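Putative phosphatase (Clostridium difficile, PDB 3SD7) is a putative phosphatase of the haloacid dehalogenase-like family that probably hydrolyses phosphate esters, though its substrate is not established. Local coordinates at residues Y29-F34 / D185-V190; K104-N109 / A140-R145. All coordinates share one frame; numbering follows the deposited sequence.

Contact 1: residues Y29-F34 / D185-V190; sequences YEIVLF and DKVIMV
I31-F34 and V187-V190 are neighbouring parallel strands of the central sheet. Their backbone bonds alternate across the pair. I31 O accepts from I188 N, I188 O accepts from L33 N at 2.8 Å with an almost straight N-H...O (176°), and L33 O accepts from V190 N at 2.7 Å. At the start of the ladder K186 O takes two donors, E30 N at 2.8 Å and I31 N at 3.1 Å.

Side chains pack on both faces. On one, CD1 of I188 lies over a face of the Y29 ring, a CH-pi contact 3.8 Å from the centroid. V32 CG1 meets V190 CG2, which lies over one face of the F34 ring; F34 and V190 point the same way, side by side. On the other, L33 CD1 meets V187 CG1 at 3.6 Å. With CG anti to the backbone N (chi1 175°) and a bend at chi2 (70°), M189 brings SD alongside L33 CB, at 3.6 Å.

Polar groups gather at the start of the strands. The Y29 hydroxyl is hydrogen-bonded to D206 OD2 and Y227 OH. E30 OE2 and K186 NZ are 4.2 Å apart, too far for a salt bridge.

This is the Rossmann-like core of a HAD hydrolase. Both strands run toward the sodium site, with D37 following one and D192 the other, consistent with a HAD-type motif. Backbone bonds set the register, and buried side chains meet across it by apolar contact.

Contact 2: residues K104-N109 / A140-R145; sequences KGIFEN and AETILR
I106 meets T142 and I143 of helix 137-146, and N109 meets I143, mostly through side chains. No hydrogen bond joins the two segments.

The closer-packed part centres on I106 and I143. The end of the I106 chain, CD1, lies 3.9 Å from I143 CG1. CG1 of I106 is anti to its backbone N (chi1 -175°), and this branch runs out to the helix. There it also meets T142, CG1 to CG2 at 3.9 Å, the two side chains crossing at about a right angle. The I143 tip meets the amide of N109, again crossing at about a right angle. I143 CD1 is 3.7 Å from N109 OD1, and I143 CG1 is 3.7 Å from N109 ND2. Within its own segment, N109 ND2 lies 2.7 Å from I106 O. I106 also packs on F139 of the same helix.

The looser side is at F107. It is exposed, and its ring comes only to 4.4 Å from T142 CG2, measured from CE1. CG2 of I106 lies over one face of this ring, offset toward the rim. The T142 hydroxyl turns to its own helix and is hydrogen-bonded to V138 O.

A type I turn, G105 to E108, carries I106 and F107 at the C-terminal end region of helix 87-105. The chain then enters the short strand 110-111. The contact joins this link to a helix flanking the central sheet. With only van der Waals contacts across it, shape rather than directed bonding holds the two sides together.

In the fold
Contact 1 is buried, contact 2 only partly buried. Their centres are about 24 Å apart and they do not touch. Contact 1 pairs two adjacent strands of the parallel sheet, while contact 2 sets the turn region around G105-E108 against helix 137-146. They share no element. Strand 128-133 lies beside 31-34 and leads on to helix 137-146, so it connects them through the fold. The chemistry follows the place: contact 1 buries 680 Å² and has a backbone ladder, whereas contact 2 buries 211 Å², mostly by side chains. The sodium ion, bound by D37 and D192, lies about 8 Å from the M189 side chain and about 11 Å from that of N109.

Contact 1: residues Y29-F34 / D185-V190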
# COMPACT_ATOMS: atom_id res chain seq x y z
N TYR A 29 13.95 14.22 -9.50
CA TYR A 29 13.50 12.85 -9.75
C TYR A 29 12.56 12.77 -10.95
O TYR A 29 11.59 13.51 -11.04
CB TYR A 29 12.80 12.31 -8.52
CG TYR A 29 13.67 12.32 -7.30
CD1 TYR A 29 14.62 11.34 -7.10
CD2 TYR A 29 13.54 13.31 -6.34
CE1 TYR A 29 15.42 11.34 -5.98
CE2 TYR A 29 14.34 13.32 -5.20
CZ TYR A 29 15.28 12.34 -5.03
OH TYR A 29 16.07 12.34 -3.93
N GLU A 30 12.81 11.84 -11.84
CA GLU A 30 12.02 11.69 -13.06
C GLU A 30 11.03 10.51 -13.02
O GLU A 30 10.08 10.48 -13.80
CB GLU A 30 12.94 11.54 -14.25
CG GLU A 30 13.86 12.73 -14.43
CD GLU A 30 14.90 12.54 -15.51
OE1 GLU A 30 14.79 11.56 -16.30
OE2 GLU A 30 15.84 13.36 -15.57
N ILE A 31 11.32 9.54 -12.17
CA ILE A 31 10.50 8.34 -12.01
C ILE A 31 10.13 8.25 -10.52
O ILE A 31 11.03 8.19 -9.67
CB ILE A 31 11.25 7.04 -12.48
CG1 ILE A 31 11.64 7.15 -13.97
CG2 ILE A 31 10.40 5.79 -12.16
CD1 ILE A 31 12.36 5.90 -14.54
N VAL A 32 8.83 8.22 -10.20
CA VAL A 32 8.38 8.19 -8.81
C VAL A 32 7.50 6.98 -8.62
O VAL A 32 6.50 6.80 -9.35
CB VAL A 32 7.57 9.43 -8.45
CG1 VAL A 32 7.23 9.44 -6.94
CG2 VAL A 32 8.32 10.73 -8.86
N LEU A 33 7.90 6.12 -7.71
CA LEU A 33 7.15 4.93 -7.38
C LEU A 33 6.37 5.17 -6.10
O LEU A 33 6.88 5.80 -5.17
CB LEU A 33 8.05 3.73 -7.17
CG LEU A 33 8.76 3.14 -8.36
CD1 LEU A 33 9.85 4.05 -8.88
CD2 LEU A 33 9.33 1.75 -7.98
N PHE A 34 5.15 4.65 -6.06
CA PHE A 34 4.31 4.74 -4.90
C PHE A 34 3.80 3.37 -4.44
O PHE A 34 3.42 2.55 -5.25
CB PHE A 34 3.04 5.57 -5.17
CG PHE A 34 3.28 7.01 -5.42
CD1 PHE A 34 3.12 7.94 -4.39
CD2 PHE A 34 3.58 7.48 -6.70
CE1 PHE A 34 3.31 9.27 -4.61
CE2 PHE A 34 3.77 8.86 -6.92
CZ PHE A 34 3.63 9.73 -5.88
N ASP A 185 19.62 7.28 -10.20
CA ASP A 185 19.64 8.47 -9.34
C ASP A 185 18.41 9.37 -9.50
O ASP A 185 18.11 10.17 -8.62
CB ASP A 185 20.94 9.29 -9.51
CG ASP A 185 22.13 8.66 -8.81
OD1 ASP A 185 23.25 8.78 -9.34
OD2 ASP A 185 21.97 8.04 -7.73
N LYS A 186 17.67 9.23 -10.60
CA LYS A 186 16.49 10.06 -10.80
C LYS A 186 15.22 9.29 -10.39
O LYS A 186 14.13 9.66 -10.78
CB LYS A 186 16.36 10.52 -12.26
CG LYS A 186 17.52 11.34 -12.81
CD LYS A 186 17.91 12.49 -11.90
CE LYS A 186 18.46 13.68 -12.68
NZ LYS A 186 19.57 13.33 -13.60
N VAL A 187 15.39 8.21 -9.61
CA VAL A 187 14.26 7.36 -9.17
C VAL A 187 14.04 7.49 -7.66
O VAL A 187 15.00 7.57 -6.89
CB VAL A 187 14.50 5.84 -9.51
CG1 VAL A 187 13.27 5.03 -9.17
CG2 VAL A 187 14.82 5.64 -11.01
N ILE A 188 12.77 7.53 -7.25
CA ILE A 188 12.43 7.63 -5.84
C ILE A 188 11.18 6.81 -5.52
O ILE A 188 10.26 6.75 -6.31
CB ILE A 188 12.27 9.09 -5.38
CG1 ILE A 188 12.20 9.17 -3.85
CG2 ILE A 188 11.08 9.80 -6.08
CD1 ILE A 188 12.58 10.60 -3.31
N MET A 189 11.21 6.15 -4.35
CA MET A 189 10.10 5.36 -3.83
C MET A 189 9.40 6.11 -2.69
O MET A 189 10.05 6.59 -1.75
CB MET A 189 10.65 4.02 -3.29
CG MET A 189 9.60 3.11 -2.60
SD MET A 189 8.43 2.43 -3.80
CE MET A 189 7.26 1.60 -2.69
N VAL A 190 8.08 6.12 -2.74
CA VAL A 190 7.25 6.78 -1.71
C VAL A 190 6.39 5.73 -1.02
O VAL A 190 5.67 4.98 -1.66
CB VAL A 190 6.35 7.83 -2.34
CG1 VAL A 190 5.50 8.54 -1.28
CG2 VAL A 190 7.17 8.83 -3.15

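Contact 2: residues K104-N109 / A140-R145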
# COMPACT_ATOMS: atom_id res chain seq x y z
N LYS A 104 -17.50 -6.62 -1.51
CA LYS A 104 -17.68 -5.21 -1.10
C LYS A 104 -16.47 -4.53 -0.50
O LYS A 104 -16.30 -3.31 -0.65
CB LYS A 104 -18.82 -5.12 -0.07
CG LYS A 104 -20.15 -5.55 -0.65
CD LYS A 104 -21.36 -5.30 0.24
CE LYS A 104 -21.40 -6.19 1.48
NZ LYS A 104 -22.82 -6.30 1.99
N GLY A 105 -15.62 -5.28 0.19
CA GLY A 105 -14.45 -4.70 0.84
C GLY A 105 -13.54 -3.96 -0.13
O GLY A 105 -13.01 -2.91 0.18
N ILE A 106 -13.41 -4.51 -1.34
CA ILE A 106 -12.51 -3.92 -2.36
C ILE A 106 -12.93 -2.50 -2.75
O ILE A 106 -12.10 -1.69 -3.15
CB ILE A 106 -12.42 -4.84 -3.61
CG1 ILE A 106 -11.39 -4.31 -4.63
CG2 ILE A 106 -13.78 -4.97 -4.26
CD1 ILE A 106 -10.03 -4.14 -4.06
N PHE A 107 -14.22 -2.20 -2.61
CA PHE A 107 -14.73 -0.88 -2.94
C PHE A 107 -14.75 0.07 -1.75
O PHE A 107 -15.11 1.24 -1.89
CB PHE A 107 -16.13 -0.99 -3.54
CG PHE A 107 -16.19 -1.89 -4.73
CD1 PHE A 107 -15.70 -1.46 -5.96
CD2 PHE A 107 -16.71 -3.17 -4.63
CE1 PHE A 107 -15.73 -2.29 -7.07
CE2 PHE A 107 -16.76 -4.01 -5.74
CZ PHE A 107 -16.27 -3.56 -6.96
N GLU A 108 -14.33 -0.41 -0.58
CA GLU A 108 -14.34 0.38 0.64
C GLU A 108 -12.93 0.87 0.99
O GLU A 108 -12.24 0.33 1.84
CB GLU A 108 -14.96 -0.44 1.76
CG GLU A 108 -16.46 -0.65 1.52
CD GLU A 108 -17.09 -1.70 2.41
OE1 GLU A 108 -16.37 -2.52 3.00
OE2 GLU A 108 -18.34 -1.69 2.50
N ASN A 109 -12.52 1.91 0.27
CA ASN A 109 -11.25 2.58 0.47
C ASN A 109 -11.49 4.08 0.43
O ASN A 109 -12.52 4.54 -0.10
CB ASN A 109 -10.24 2.25 -0.66
CG ASN A 109 -9.93 0.78 -0.77
OD1 ASN A 109 -8.93 0.30 -0.21
ND2 ASN A 109 -10.77 0.03 -1.51
N ALA A 140 -5.10 -3.39 -6.63
CA ALA A 140 -4.47 -2.09 -6.83
C ALA A 140 -5.07 -1.38 -8.06
O ALA A 140 -5.44 -0.21 -8.01
CB ALA A 140 -2.92 -2.21 -6.95
N GLU A 141 -5.16 -2.11 -9.16
CA GLU A 141 -5.73 -1.54 -10.37
C GLU A 141 -7.21 -1.18 -10.20
O GLU A 141 -7.64 -0.12 -10.64
CB GLU A 141 -5.51 -2.50 -11.54
CG GLU A 141 -4.05 -2.61 -11.94
CD GLU A 141 -3.87 -3.54 -13.12
OE1 GLU A 141 -4.64 -4.51 -13.22
OE2 GLU A 141 -2.93 -3.31 -13.91
N THR A 142 -7.97 -2.04 -9.52
CA THR A 142 -9.38 -1.80 -9.27
C THR A 142 -9.57 -0.51 -8.48
O THR A 142 -10.41 0.33 -8.82
CB THR A 142 -10.04 -2.97 -8.55
OG1 THR A 142 -10.08 -4.10 -9.44
CG2 THR A 142 -11.47 -2.63 -8.13
N ILE A 143 -8.78 -0.37 -7.43
CA ILE A 143 -8.85 0.81 -6.56
C ILE A 143 -8.42 2.09 -7.26
O ILE A 143 -9.06 3.13 -7.11
CB ILE A 143 -8.00 0.58 -5.29
CG1 ILE A 143 -8.63 -0.54 -4.46
CG2 ILE A 143 -7.88 1.85 -4.49
CD1 ILE A 143 -7.69 -1.09 -3.37
N LEU A 144 -7.36 2.03 -8.05
CA LEU A 144 -6.89 3.22 -8.72
C LEU A 144 -7.90 3.65 -9.79
O LEU A 144 -8.14 4.84 -9.97
CB LEU A 144 -5.50 3.03 -9.28
CG LEU A 144 -4.40 2.87 -8.20
CD1 LEU A 144 -3.13 2.34 -8.85
CD2 LEU A 144 -4.15 4.15 -7.46
N ARG A 145 -8.50 2.65 -10.44
CA ARG A 145 -9.57 2.90 -11.39
C ARG A 145 -10.79 3.53 -10.68
O ARG A 145 -11.38 4.49 -11.19
CB ARG A 145 -9.94 1.61 -12.10
CG ARG A 145 -8.98 1.17 -13.13
CD ARG A 145 -9.33 -0.20 -13.70
NE ARG A 145 -8.65 -0.41 -14.95
CZ ARG A 145 -9.17 -0.18 -16.17
NH1 ARG A 145 -10.41 0.25 -16.34
NH2 ARG A 145 -8.43 -0.40 -17.22